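Local coordinates for protein beta-mannosidase (Trichoderma harzianum, PDB 4CVU) that probably hydrolyses terminal beta-linked mannose residues from oligosaccharides, as a fungal beta-mannosidase of glycoside hydrolase family 2, at residues A[433-447]-A[475-488]. Residues are numbered along the deposited sequence; the frame is centred on the assembly and turned at random.
With CD (cadmium ion), chain S; CD (cadmium ion), chain R; CD (cadmium ion), chain V.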
loop_
_atom_site.group_PDB
_atom_site.type_symbol
_atom_site.label_atom_id
_atom_site.label_comp_id
_atom_site.label_asym_id
_atom_site.label_seq_id
_atom_site.Cartn_x
_atom_site.Cartn_y
_atom_site.Cartn_z
ATOM N N TYR A 433 5.520 -31.814 11.448
ATOM C CA TYR A 433 6.208 -33.101 11.295
ATOM C C TYR A 433 5.237 -34.139 10.724
ATOM O O TYR A 433 5.637 -34.986 9.959
ATOM C CB TYR A 433 6.801 -33.622 12.623
ATOM C CG TYR A 433 8.181 -33.060 12.975
ATOM C CD1 TYR A 433 8.325 -31.869 13.687
ATOM C CD2 TYR A 433 9.344 -33.738 12.618
ATOM C CE1 TYR A 433 9.592 -31.352 14.006
ATOM C CE2 TYR A 433 10.605 -33.242 12.957
ATOM C CZ TYR A 433 10.725 -32.046 13.654
ATOM O OH TYR A 433 11.973 -31.523 13.993
ATOM N N ASP A 434 3.956 -34.067 11.078
ATOM C CA ASP A 434 2.970 -34.970 10.485
ATOM C C ASP A 434 2.922 -34.892 8.975
ATOM O O ASP A 434 2.795 -35.922 8.296
ATOM C CB ASP A 434 1.557 -34.647 10.987
ATOM C CG ASP A 434 1.305 -35.150 12.374
ATOM O OD1 ASP A 434 2.143 -35.925 12.940
ATOM O OD2 ASP A 434 0.240 -34.751 12.893
ATOM N N ILE A 435 2.991 -33.685 8.451
ATOM C CA ILE A 435 2.943 -33.461 7.035
ATOM C C ILE A 435 4.205 -34.093 6.423
ATOM O O ILE A 435 4.171 -34.832 5.440
ATOM C CB ILE A 435 2.859 -31.956 6.744
ATOM C CG1 ILE A 435 1.424 -31.483 7.079
ATOM C CG2 ILE A 435 3.133 -31.689 5.268
ATOM C CD1 ILE A 435 1.270 -30.018 7.272
ATOM N N ALA A 436 5.317 -33.822 7.040
ATOM C CA ALA A 436 6.591 -34.406 6.551
ATOM C C ALA A 436 6.514 -35.931 6.552
ATOM O O ALA A 436 6.712 -36.573 5.527
ATOM C CB ALA A 436 7.711 -33.906 7.442
ATOM N N ASP A 437 6.143 -36.511 7.692
ATOM C CA ASP A 437 5.945 -37.961 7.827
ATOM C C ASP A 437 5.229 -38.617 6.649
ATOM O O ASP A 437 5.718 -39.577 6.046
ATOM C CB ASP A 437 5.082 -38.247 9.077
ATOM C CG ASP A 437 5.804 -38.055 10.355
ATOM O OD1 ASP A 437 7.043 -37.861 10.368
ATOM O OD2 ASP A 437 5.119 -38.144 11.409
ATOM N N GLU A 438 4.039 -38.113 6.337
ATOM C CA GLU A 438 3.199 -38.742 5.334
ATOM C C GLU A 438 3.612 -38.509 3.893
ATOM O O GLU A 438 3.290 -39.327 3.031
ATOM C CB GLU A 438 1.752 -38.313 5.535
ATOM C CG GLU A 438 1.512 -36.866 5.205
ATOM C CD GLU A 438 0.217 -36.352 5.805
ATOM O OE1 GLU A 438 -0.438 -37.135 6.524
ATOM O OE2 GLU A 438 -0.119 -35.164 5.616
ATOM N N ARG A 439 4.309 -37.405 3.626
ATOM C CA ARG A 439 4.841 -37.098 2.303
ATOM C C ARG A 439 6.241 -37.672 2.073
ATOM O O ARG A 439 6.705 -37.733 0.935
ATOM C CB ARG A 439 4.930 -35.568 2.109
ATOM C CG ARG A 439 3.582 -34.890 2.011
ATOM C CD ARG A 439 3.732 -33.387 2.026
ATOM N NE ARG A 439 2.447 -32.681 1.911
ATOM C CZ ARG A 439 2.016 -32.021 0.832
ATOM N NH1 ARG A 439 2.738 -31.983 -0.289
ATOM N NH2 ARG A 439 0.848 -31.381 0.876
ATOM N N GLY A 440 6.944 -38.017 3.135
ATOM C CA GLY A 440 8.299 -38.568 2.976
ATOM C C GLY A 440 9.452 -37.585 2.835
ATOM O O GLY A 440 10.437 -37.865 2.137
ATOM N N VAL A 441 9.342 -36.432 3.497
ATOM C CA VAL A 441 10.408 -35.454 3.489
ATOM C C VAL A 441 11.203 -35.618 4.783
ATOM O O VAL A 441 10.678 -35.437 5.888
ATOM C CB VAL A 441 9.826 -34.023 3.326
ATOM C CG1 VAL A 441 10.915 -32.976 3.225
ATOM C CG2 VAL A 441 8.874 -33.936 2.123
ATOM N N LEU A 442 12.495 -35.965 4.679
ATOM C CA LEU A 442 13.325 -36.061 5.881
ATOM C C LEU A 442 13.542 -34.696 6.477
ATOM O O LEU A 442 13.803 -33.742 5.716
ATOM C CB LEU A 442 14.708 -36.691 5.539
ATOM C CG LEU A 442 14.638 -38.190 5.222
ATOM C CD1 LEU A 442 15.995 -38.722 4.733
ATOM C CD2 LEU A 442 14.203 -38.959 6.456
ATOM N N LEU A 443 13.414 -34.573 7.806
ATOM C CA LEU A 443 13.642 -33.343 8.519
ATOM C C LEU A 443 14.886 -33.403 9.408
ATOM O O LEU A 443 14.850 -33.947 10.511
ATOM C CB LEU A 443 12.426 -32.957 9.387
ATOM C CG LEU A 443 11.180 -32.637 8.618
ATOM C CD1 LEU A 443 10.039 -32.147 9.486
ATOM C CD2 LEU A 443 11.481 -31.715 7.465
ATOM N N TRP A 444 15.965 -32.815 8.949
ATOM C CA TRP A 444 17.123 -32.666 9.762
ATOM C C TRP A 444 16.816 -31.560 10.749
ATOM O O TRP A 444 16.749 -30.453 10.353
ATOM C CB TRP A 444 18.290 -32.324 8.860
ATOM C CG TRP A 444 19.422 -31.519 9.389
ATOM C CD1 TRP A 444 19.507 -30.803 10.544
ATOM C CD2 TRP A 444 20.688 -31.391 8.767
ATOM N NE1 TRP A 444 20.718 -30.216 10.649
ATOM C CE2 TRP A 444 21.472 -30.557 9.574
ATOM C CE3 TRP A 444 21.209 -31.848 7.574
ATOM C CZ2 TRP A 444 22.779 -30.209 9.245
ATOM C CZ3 TRP A 444 22.517 -31.514 7.257
ATOM C CH2 TRP A 444 23.267 -30.692 8.067
ATOM N N SER A 445 16.760 -31.862 12.032
ATOM C CA SER A 445 16.308 -30.955 13.032
ATOM C C SER A 445 17.382 -30.462 13.970
ATOM O O SER A 445 18.431 -31.078 14.081
ATOM C CB SER A 445 15.130 -31.536 13.809
ATOM O OG SER A 445 14.204 -32.013 12.895
ATOM N N GLU A 446 17.112 -29.324 14.600
ATOM C CA GLU A 446 18.143 -28.646 15.389
ATOM C C GLU A 446 17.579 -28.089 16.683
ATOM O O GLU A 446 16.386 -27.801 16.785
ATOM C CB GLU A 446 18.821 -27.543 14.551
ATOM C CG GLU A 446 19.534 -28.118 13.321
ATOM C CD GLU A 446 20.512 -27.179 12.592
ATOM O OE1 GLU A 446 20.577 -25.966 12.829
ATOM O OE2 GLU A 446 21.231 -27.693 11.726
ATOM N N PHE A 447 18.446 -27.960 17.682
ATOM C CA PHE A 447 18.102 -27.290 18.927
ATOM C C PHE A 447 18.245 -25.766 18.774
ATOM O O PHE A 447 19.088 -25.296 18.005
ATOM C CB PHE A 447 18.992 -27.792 20.075
ATOM C CG PHE A 447 18.903 -29.287 20.344
ATOM C CD1 PHE A 447 17.760 -30.018 20.073
ATOM C CD2 PHE A 447 19.985 -29.947 20.920
ATOM C CE1 PHE A 447 17.701 -31.366 20.346
ATOM C CE2 PHE A 447 19.930 -31.304 21.200
ATOM C CZ PHE A 447 18.782 -32.019 20.903
ATOM N N LEU A 475 9.032 -35.245 19.917
ATOM C CA LEU A 475 9.232 -35.380 18.464
ATOM C C LEU A 475 9.737 -36.737 18.007
ATOM O O LEU A 475 9.644 -37.050 16.822
ATOM C CB LEU A 475 10.188 -34.294 17.974
ATOM C CG LEU A 475 9.586 -32.882 18.010
ATOM C CD1 LEU A 475 10.647 -31.831 17.689
ATOM C CD2 LEU A 475 8.443 -32.761 17.026
ATOM N N ASN A 476 10.220 -37.559 18.959
ATOM C CA ASN A 476 10.972 -38.773 18.644
ATOM C C ASN A 476 10.236 -39.804 17.787
ATOM O O ASN A 476 10.860 -40.552 17.054
ATOM C CB ASN A 476 11.441 -39.477 19.927
ATOM C CG ASN A 476 12.542 -40.455 19.653
ATOM O OD1 ASN A 476 13.644 -40.077 19.269
ATOM N ND2 ASN A 476 12.238 -41.723 19.795
ATOM N N HIS A 477 8.913 -39.829 17.885
ATOM C CA HIS A 477 8.122 -40.826 17.172
ATOM C C HIS A 477 7.857 -40.537 15.699
ATOM O O HIS A 477 7.262 -41.366 15.014
ATOM C CB HIS A 477 6.758 -40.946 17.847
ATOM C CG HIS A 477 5.871 -39.782 17.602
ATOM N ND1 HIS A 477 4.924 -39.775 16.597
ATOM C CD2 HIS A 477 5.788 -38.575 18.206
ATOM C CE1 HIS A 477 4.280 -38.623 16.608
ATOM N NE2 HIS A 477 4.789 -37.879 17.567
ATOM N N HIS A 478 8.216 -39.328 15.244
ATOM C CA HIS A 478 7.997 -38.939 13.856
ATOM C C HIS A 478 8.973 -39.611 12.930
ATOM O O HIS A 478 10.186 -39.433 13.084
ATOM C CB HIS A 478 8.118 -37.421 13.718
ATOM C CG HIS A 478 6.951 -36.687 14.280
ATOM N ND1 HIS A 478 5.705 -36.746 13.699
ATOM C CD2 HIS A 478 6.823 -35.912 15.374
ATOM C CE1 HIS A 478 4.867 -35.996 14.385
ATOM N NE2 HIS A 478 5.507 -35.507 15.427
ATOM N N ALA A 479 8.459 -40.361 11.946
ATOM C CA ALA A 479 9.353 -41.023 10.967
ATOM C C ALA A 479 10.195 -40.049 10.133
ATOM O O ALA A 479 11.309 -40.384 9.714
ATOM C CB ALA A 479 8.567 -41.934 10.059
ATOM N N SER A 480 9.679 -38.830 9.935
ATOM C CA SER A 480 10.414 -37.800 9.166
ATOM C C SER A 480 11.672 -37.273 9.890
ATOM O O SER A 480 12.587 -36.766 9.252
ATOM C CB SER A 480 9.475 -36.645 8.876
ATOM O OG SER A 480 9.357 -35.864 10.036
ATOM N N LEU A 481 11.720 -37.387 11.211
ATOM C CA LEU A 481 12.816 -36.838 11.992
ATOM C C LEU A 481 14.075 -37.582 11.612
ATOM O O LEU A 481 14.111 -38.797 11.653
ATOM C CB LEU A 481 12.543 -36.973 13.496
ATOM C CG LEU A 481 13.685 -36.570 14.443
ATOM C CD1 LEU A 481 14.046 -35.101 14.265
ATOM C CD2 LEU A 481 13.339 -36.866 15.914
ATOM N N ALA A 482 15.113 -36.854 11.235
ATOM C CA ALA A 482 16.275 -37.492 10.632
ATOM C C ALA A 482 17.569 -37.371 11.429
ATOM O O ALA A 482 18.524 -38.134 11.208
ATOM C CB ALA A 482 16.446 -36.937 9.240
ATOM N N CYS A 483 17.606 -36.430 12.352
ATOM C CA CYS A 483 18.783 -36.186 13.178
ATOM C C CYS A 483 18.487 -34.986 14.077
ATOM O O CYS A 483 17.502 -34.263 13.856
ATOM C CB CYS A 483 20.038 -35.888 12.348
ATOM S SG CYS A 483 19.952 -34.360 11.343
ATOM N N TRP A 484 19.310 -34.827 15.111
ATOM C CA TRP A 484 19.325 -33.633 15.923
ATOM C C TRP A 484 20.720 -33.065 15.882
ATOM O O TRP A 484 21.698 -33.786 16.078
ATOM C CB TRP A 484 18.980 -33.924 17.388
ATOM C CG TRP A 484 17.546 -34.085 17.628
ATOM C CD1 TRP A 484 16.912 -35.233 17.952
ATOM C CD2 TRP A 484 16.535 -33.059 17.574
ATOM N NE1 TRP A 484 15.569 -34.994 18.127
ATOM C CE2 TRP A 484 15.308 -33.673 17.881
ATOM C CE3 TRP A 484 16.549 -31.681 17.265
ATOM C CZ2 TRP A 484 14.103 -32.971 17.918
ATOM C CZ3 TRP A 484 15.355 -30.978 17.322
ATOM C CH2 TRP A 484 14.144 -31.620 17.619
ATOM N N MET A 485 20.816 -31.770 15.638
ATOM C CA MET A 485 22.080 -31.084 15.756
ATOM C C MET A 485 21.888 -29.985 16.787
ATOM O O MET A 485 20.766 -29.430 16.948
ATOM C CB MET A 485 22.585 -30.594 14.386
ATOM C CG MET A 485 22.685 -31.728 13.344
ATOM S SD MET A 485 24.105 -31.593 12.218
ATOM C CE MET A 485 23.798 -33.017 11.170
ATOM N N GLY A 486 22.950 -29.751 17.546
ATOM C CA GLY A 486 22.903 -28.914 18.759
ATOM C C GLY A 486 22.664 -27.439 18.496
ATOM O O GLY A 486 22.133 -26.703 19.352
ATOM N N GLY A 487 23.015 -26.991 17.288
ATOM C CA GLY A 487 22.837 -25.583 16.947
ATOM C C GLY A 487 23.601 -25.133 15.731
ATOM O O GLY A 487 24.456 -25.857 15.185
ATOM N N ASN A 488 23.311 -23.922 15.315
ATOM C CA ASN A 488 23.806 -23.414 14.049
ATOM C C ASN A 488 25.110 -22.647 14.200
ATOM O O ASN A 488 25.221 -21.752 14.980
ATOM C CB ASN A 488 22.685 -22.589 13.399
ATOM C CG ASN A 488 23.153 -21.777 12.221
ATOM O OD1 ASN A 488 23.564 -22.323 11.218
ATOM N ND2 ASN A 488 23.139 -20.458 12.360
HETATM CD CD CD S . 3.551 -35.540 18.415
HETATM CD CD CD R . 0.500 -36.057 14.999
HETATM CD CD CD V . -2.162 -35.023 6.770
HETATM O O HOH W 1 5.485 -40.759 12.159
HETATM O O HOH W 2 5.325 -33.883 18.095
HETATM O O HOH W 3 -1.613 -35.886 15.192
HETATM O O HOH W 4 1.036 -38.420 15.839
HETATM O O HOH W 5 0.986 -35.723 19.145
HETATM O O HOH W 6 -4.387 -35.504 7.629
#
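Tyr433 and Asp437 of the helix hold the turn at His478. Tyr433 CB sits over the centre of the His478 ring, 3.4 Å from its centroid. At the ring edge, His478 ND1 gives an almost straight bond (177°) to Asp437 OD2, 2.7 Å away, on its syn side, tilted from the carboxylate plane. The other oxygen, Asp437 OD1, takes the backbone N of Ser480 at 2.8 Å and, weakly, its OG. One carboxylate fixes the histidine's rotation and the start of the next strand.

With CG anti to its carbonyl carbon (chi1 -84°), the Tyr433 ring runs inward. Leu475 CD2 covers one of its faces, Leu443 CD1 the other, and Ser480 OG lies at its edge. Its OH shares a 2.5 Å hydrogen bond with Ser445 OG. Replacing Tyr433 by alanine removes ring and hydroxyl and would probably leave Ser445 OG without this partner and a gap between Leu475 and Leu443.

Strands 442-446 and 481-485 pair in parallel, from Leu443 N to Ser480 O through to Phe447 N to Met485 O. On one face packing is tight: the Trp484 ring is sandwiched between Ser445 CB and Phe447, whose CE1 is 3.3 Å from Trp484 CE3. On the other, Cys483 SG lies over the five-membered ring of Trp444, and Met485 CE covers the six-membered ring. Glu446 salt-bridges Arg420.

The outer edge is looser and wetter. A water accepts from Ala479 N and gives a weak bond to Asp437 OD2. Asp434, partly exposed, chelates one cadmium ion through both oxygens, and His477 NE2 binds another at 2.8 Å; Asp430 serves both sites. The strands, with helix 458-475 between them, form a beta-alpha-beta unit, consistent with the (beta/alpha)8-barrel catalytic domain of family 2 glycosidases.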